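PDB 2PBF: protein-L-isoaspartate O-methyltransferase beta-aspartate methyltransferase from Plasmodium falciparum, which probably repairs damaged proteins by transferring a methyl group from S-adenosylmethionine to the carboxylate of L-isoaspartyl residues. Local coordinates for residues 164-175 with 183-194. Residues are numbered along the deposited sequence; the frame is centred on the assembly and turned at random.
With SAH (S-adenosyl-L-homocysteine), chain C.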
loop_
_atom_site.group_PDB
_atom_site.type_symbol
_atom_site.label_atom_id
_atom_site.label_comp_id
_atom_site.label_asym_id
_atom_site.label_seq_id
_atom_site.Cartn_x
_atom_site.Cartn_y
_atom_site.Cartn_z
ATOM N N ASP A 164 5.788 -9.365 -6.609
ATOM C CA ASP A 164 6.530 -9.815 -5.452
ATOM C C ASP A 164 5.892 -9.306 -4.156
ATOM O O ASP A 164 6.042 -9.926 -3.098
ATOM C CB ASP A 164 7.969 -9.362 -5.581
ATOM C CG ASP A 164 8.570 -9.752 -6.927
ATOM O OD1 ASP A 164 8.855 -10.963 -7.118
ATOM O OD2 ASP A 164 8.737 -8.861 -7.799
ATOM N N ALA A 165 5.165 -8.196 -4.251
ATOM C CA ALA A 165 4.509 -7.591 -3.089
ATOM C C ALA A 165 3.147 -7.056 -3.467
ATOM O O ALA A 165 3.015 -6.287 -4.437
ATOM C CB ALA A 165 5.364 -6.495 -2.510
ATOM N N ILE A 166 2.125 -7.495 -2.721
ATOM C CA ILE A 166 0.763 -7.011 -2.915
ATOM C C ILE A 166 0.229 -6.457 -1.609
ATOM O O ILE A 166 0.126 -7.159 -0.619
ATOM C CB ILE A 166 -0.223 -8.108 -3.461
ATOM C CG1 ILE A 166 0.396 -8.833 -4.674
ATOM C CG2 ILE A 166 -1.610 -7.459 -3.767
ATOM C CD1 ILE A 166 -0.536 -9.806 -5.410
ATOM N N HIS A 167 -0.096 -5.184 -1.603
ATOM C CA HIS A 167 -0.661 -4.593 -0.421
ATOM C C HIS A 167 -2.092 -4.245 -0.735
ATOM O O HIS A 167 -2.398 -3.684 -1.783
ATOM C CB HIS A 167 0.117 -3.364 0.007
ATOM C CG HIS A 167 -0.536 -2.623 1.122
ATOM N ND1 HIS A 167 -1.386 -1.562 0.906
ATOM C CD2 HIS A 167 -0.513 -2.826 2.459
ATOM C CE1 HIS A 167 -1.850 -1.133 2.063
ATOM N NE2 HIS A 167 -1.327 -1.877 3.020
ATOM N N VAL A 168 -2.986 -4.607 0.169
ATOM C CA VAL A 168 -4.365 -4.282 -0.040
ATOM C C VAL A 168 -4.797 -3.452 1.165
ATOM O O VAL A 168 -4.755 -3.934 2.286
ATOM C CB VAL A 168 -5.212 -5.562 -0.180
ATOM C CG1 VAL A 168 -6.567 -5.226 -0.696
ATOM C CG2 VAL A 168 -4.505 -6.597 -1.099
ATOM N N GLY A 169 -5.225 -2.215 0.910
ATOM C CA GLY A 169 -5.488 -1.265 1.990
ATOM C C GLY A 169 -6.968 -1.150 2.352
ATOM O O GLY A 169 -7.378 -0.152 2.929
ATOM N N ALA A 170 -7.740 -2.195 2.021
ATOM C CA ALA A 170 -9.157 -2.252 2.271
ATOM C C ALA A 170 -9.521 -3.700 2.548
ATOM O O ALA A 170 -8.876 -4.625 2.040
ATOM C CB ALA A 170 -9.959 -1.680 1.088
ATOM N N SER A 171 -10.530 -3.881 3.401
ATOM C CA SER A 171 -10.929 -5.181 3.887
ATOM C C SER A 171 -11.855 -5.918 2.922
ATOM O O SER A 171 -12.786 -5.340 2.358
ATOM C CB SER A 171 -11.641 -5.016 5.218
ATOM O OG SER A 171 -12.041 -6.265 5.690
ATOM N N ALA A 172 -11.592 -7.209 2.765
ATOM C CA ALA A 172 -12.303 -8.033 1.815
ATOM C C ALA A 172 -13.211 -9.000 2.561
ATOM O O ALA A 172 -12.805 -9.587 3.576
ATOM C CB ALA A 172 -11.315 -8.813 0.969
ATOM N N SER A 173 -14.427 -9.179 2.042
ATOM C CA SER A 173 -15.365 -10.196 2.558
ATOM C C SER A 173 -14.743 -11.593 2.523
ATOM O O SER A 173 -15.028 -12.434 3.380
ATOM C CB SER A 173 -16.693 -10.152 1.790
ATOM O OG SER A 173 -16.523 -10.399 0.404
ATOM N N GLU A 174 -13.899 -11.828 1.516
ATOM C CA GLU A 174 -13.093 -13.056 1.400
ATOM C C GLU A 174 -11.892 -12.808 0.480
ATOM O O GLU A 174 -11.886 -11.830 -0.271
ATOM C CB GLU A 174 -13.936 -14.260 0.925
ATOM C CG GLU A 174 -14.362 -14.238 -0.549
ATOM C CD GLU A 174 -15.600 -13.393 -0.809
ATOM O OE1 GLU A 174 -16.641 -13.613 -0.142
ATOM O OE2 GLU A 174 -15.539 -12.511 -1.697
ATOM N N LEU A 175 -10.894 -13.697 0.553
ATOM C CA LEU A 175 -9.621 -13.592 -0.177
ATOM C C LEU A 175 -9.822 -13.604 -1.681
ATOM O O LEU A 175 -10.117 -14.657 -2.243
ATOM C CB LEU A 175 -8.707 -14.768 0.193
ATOM C CG LEU A 175 -7.177 -14.698 0.055
ATOM C CD1 LEU A 175 -6.666 -15.985 -0.520
ATOM C CD2 LEU A 175 -6.664 -13.507 -0.778
ATOM N N LEU A 183 -0.014 -13.045 -7.638
ATOM C CA LEU A 183 1.088 -13.229 -6.729
ATOM C C LEU A 183 2.211 -14.081 -7.330
ATOM O O LEU A 183 1.967 -15.183 -7.828
ATOM C CB LEU A 183 0.544 -13.846 -5.434
ATOM C CG LEU A 183 1.393 -13.903 -4.165
ATOM C CD1 LEU A 183 1.818 -12.494 -3.740
ATOM C CD2 LEU A 183 0.609 -14.601 -3.063
ATOM N N ALA A 184 3.442 -13.572 -7.258
ATOM C CA ALA A 184 4.626 -14.299 -7.721
ATOM C C ALA A 184 5.122 -15.339 -6.715
ATOM O O ALA A 184 4.831 -15.272 -5.508
ATOM C CB ALA A 184 5.771 -13.321 -8.075
ATOM N N GLU A 185 5.889 -16.300 -7.216
ATOM C CA GLU A 185 6.560 -17.246 -6.349
ATOM C C GLU A 185 7.381 -16.466 -5.328
ATOM O O GLU A 185 8.110 -15.546 -5.693
ATOM C CB GLU A 185 7.454 -18.174 -7.171
ATOM C CG GLU A 185 8.349 -19.095 -6.342
ATOM C CD GLU A 185 7.585 -20.214 -5.645
ATOM O OE1 GLU A 185 6.393 -20.452 -6.005
ATOM O OE2 GLU A 185 8.196 -20.852 -4.745
ATOM N N ASN A 186 7.235 -16.829 -4.053
ATOM C CA ASN A 186 7.925 -16.167 -2.942
ATOM C C ASN A 186 7.398 -14.781 -2.587
ATOM O O ASN A 186 7.915 -14.145 -1.656
ATOM C CB ASN A 186 9.440 -16.063 -3.180
ATOM C CG ASN A 186 10.116 -17.412 -3.316
ATOM O OD1 ASN A 186 11.060 -17.559 -4.109
ATOM N ND2 ASN A 186 9.647 -18.402 -2.559
ATOM N N GLY A 187 6.400 -14.309 -3.333
ATOM C CA GLY A 187 5.794 -13.008 -3.077
ATOM C C GLY A 187 4.973 -13.053 -1.800
ATOM O O GLY A 187 4.517 -14.156 -1.381
ATOM N N LYS A 188 4.806 -11.879 -1.173
ATOM C CA LYS A 188 3.885 -11.681 -0.042
ATOM C C LYS A 188 2.700 -10.766 -0.358
ATOM O O LYS A 188 2.858 -9.730 -1.018
ATOM C CB LYS A 188 4.635 -11.160 1.188
ATOM C CG LYS A 188 5.221 -12.282 2.020
ATOM C CD LYS A 188 6.407 -11.879 2.845
ATOM C CE LYS A 188 6.909 -13.127 3.584
ATOM N NZ LYS A 188 7.880 -12.781 4.652
ATOM N N LEU A 189 1.525 -11.156 0.140
ATOM C CA LEU A 189 0.275 -10.395 0.025
ATOM C C LEU A 189 -0.183 -10.120 1.448
ATOM O O LEU A 189 -0.293 -11.043 2.261
ATOM C CB LEU A 189 -0.801 -11.236 -0.665
ATOM C CG LEU A 189 -2.045 -10.810 -1.472
ATOM C CD1 LEU A 189 -2.928 -12.075 -1.658
ATOM C CD2 LEU A 189 -2.888 -9.665 -0.929
ATOM N N ILE A 190 -0.407 -8.850 1.736
ATOM C CA ILE A 190 -0.920 -8.358 3.016
ATOM C C ILE A 190 -2.337 -7.851 2.776
ATOM O O ILE A 190 -2.559 -6.968 1.964
ATOM C CB ILE A 190 -0.030 -7.194 3.552
ATOM C CG1 ILE A 190 1.356 -7.703 3.953
ATOM C CG2 ILE A 190 -0.726 -6.399 4.692
ATOM C CD1 ILE A 190 1.346 -8.703 5.093
ATOM N N ILE A 191 -3.302 -8.427 3.478
ATOM C CA ILE A 191 -4.688 -8.112 3.202
ATOM C C ILE A 191 -5.580 -8.323 4.425
ATOM O O ILE A 191 -5.449 -9.328 5.106
ATOM C CB ILE A 191 -5.214 -8.959 1.983
ATOM C CG1 ILE A 191 -6.701 -8.720 1.745
ATOM C CG2 ILE A 191 -4.860 -10.464 2.143
ATOM C CD1 ILE A 191 -7.219 -9.332 0.437
ATOM N N PRO A 192 -6.480 -7.359 4.715
ATOM C CA PRO A 192 -7.484 -7.655 5.755
ATOM C C PRO A 192 -8.633 -8.484 5.176
ATOM O O PRO A 192 -9.148 -8.150 4.122
ATOM C CB PRO A 192 -7.976 -6.265 6.179
ATOM C CG PRO A 192 -7.029 -5.256 5.456
ATOM C CD PRO A 192 -6.635 -5.985 4.201
ATOM N N ILE A 193 -9.018 -9.558 5.862
ATOM C CA ILE A 193 -10.192 -10.360 5.462
ATOM C C ILE A 193 -11.203 -10.438 6.627
ATOM O O ILE A 193 -10.812 -10.743 7.758
ATOM C CB ILE A 193 -9.775 -11.761 4.926
ATOM C CG1 ILE A 193 -8.810 -11.611 3.725
ATOM C CG2 ILE A 193 -11.017 -12.617 4.524
ATOM C CD1 ILE A 193 -7.882 -12.766 3.502
ATOM N N GLU A 194 -12.465 -10.100 6.363
ATOM C CA GLU A 194 -13.549 -10.288 7.348
ATOM C C GLU A 194 -13.633 -11.758 7.762
ATOM O O GLU A 194 -13.970 -12.648 6.962
ATOM C CB GLU A 194 -14.918 -9.912 6.804
ATOM C CG GLU A 194 -15.116 -8.560 6.170
ATOM C CD GLU A 194 -16.523 -8.435 5.538
ATOM O OE1 GLU A 194 -17.360 -9.365 5.705
ATOM O OE2 GLU A 194 -16.802 -7.402 4.887
HETATM N N SAH C . -3.451 2.932 1.429
HETATM C CA SAH C . -4.540 3.942 1.461
HETATM C CB SAH C . -5.777 3.314 2.049
HETATM C CG SAH C . -6.986 4.153 1.657
HETATM S SD SAH C . -8.509 3.461 2.306
HETATM C C SAH C . -4.164 5.219 2.218
HETATM O O SAH C . -3.598 5.121 3.309
HETATM O OXT SAH C . -4.417 6.357 1.746
HETATM C "C5'" SAH C . -8.693 2.142 1.081
HETATM C "C4'" SAH C . -8.891 2.594 -0.367
HETATM O "O4'" SAH C . -9.326 1.473 -1.085
HETATM C "C3'" SAH C . -9.925 3.682 -0.620
HETATM O "O3'" SAH C . -9.290 4.785 -1.246
HETATM C "C2'" SAH C . -10.962 3.027 -1.519
HETATM O "O2'" SAH C . -11.477 3.918 -2.484
HETATM C "C1'" SAH C . -10.150 1.915 -2.151
HETATM N N9 SAH C . -10.918 0.741 -2.620
HETATM C C8 SAH C . -11.999 0.181 -2.002
HETATM N N7 SAH C . -12.375 -0.904 -2.718
HETATM C C5 SAH C . -11.572 -1.036 -3.797
HETATM C C6 SAH C . -11.542 -1.947 -4.859
HETATM N N6 SAH C . -12.411 -2.942 -4.973
HETATM N N1 SAH C . -10.560 -1.835 -5.811
HETATM C C2 SAH C . -9.637 -0.810 -5.732
HETATM N N3 SAH C . -9.700 0.079 -4.689
HETATM C C4 SAH C . -10.647 -0.020 -3.732
HETATM O O HOH W 1 8.944 -12.809 -4.891
#
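The imidazole of H167 meets CG2 of I190 obliquely, 4.2 Å from H167 CD2, while the amino N of S-adenosyl-L-homocysteine lies at the ring edge, near its plane; ND1 hydrogen-bonds D86. The ring of P192 abuts the loop at G169-A170, its CD 3.4 Å from both V168 O and A170 O, and the carboxylate of E194 lays its face over S173, E194 CD 3.6 Å from S173 CA. Strands 165-168 and 187-194 run parallel, 5° apart, four backbone bonds from K188 N-D164 O to V168 N-I190 O knitting the ladder. After V168 the chain swings out past the bound S-adenosyl-L-homocysteine, G169 O 3.2 Å from ligand C5', then returns two residues out of step, A172 N and O bonding to P192 O and E194 N. On the face of I166 and L189, L189 CD2 presses tightly on V168 CG2 (3.5 Å); with CG anti to the backbone N (chi1 -155°), L189 also reaches I166 CG2. The pair is the middle strand and the last parallel strand of the seven-stranded Rossmann-like methyltransferase sheet, joined by a right-handed crossover through helix 177-182, which packs over L189 and V168. Helix 64-74 covers H167 and I190; strands 83-87 and 198-205 flank the pair.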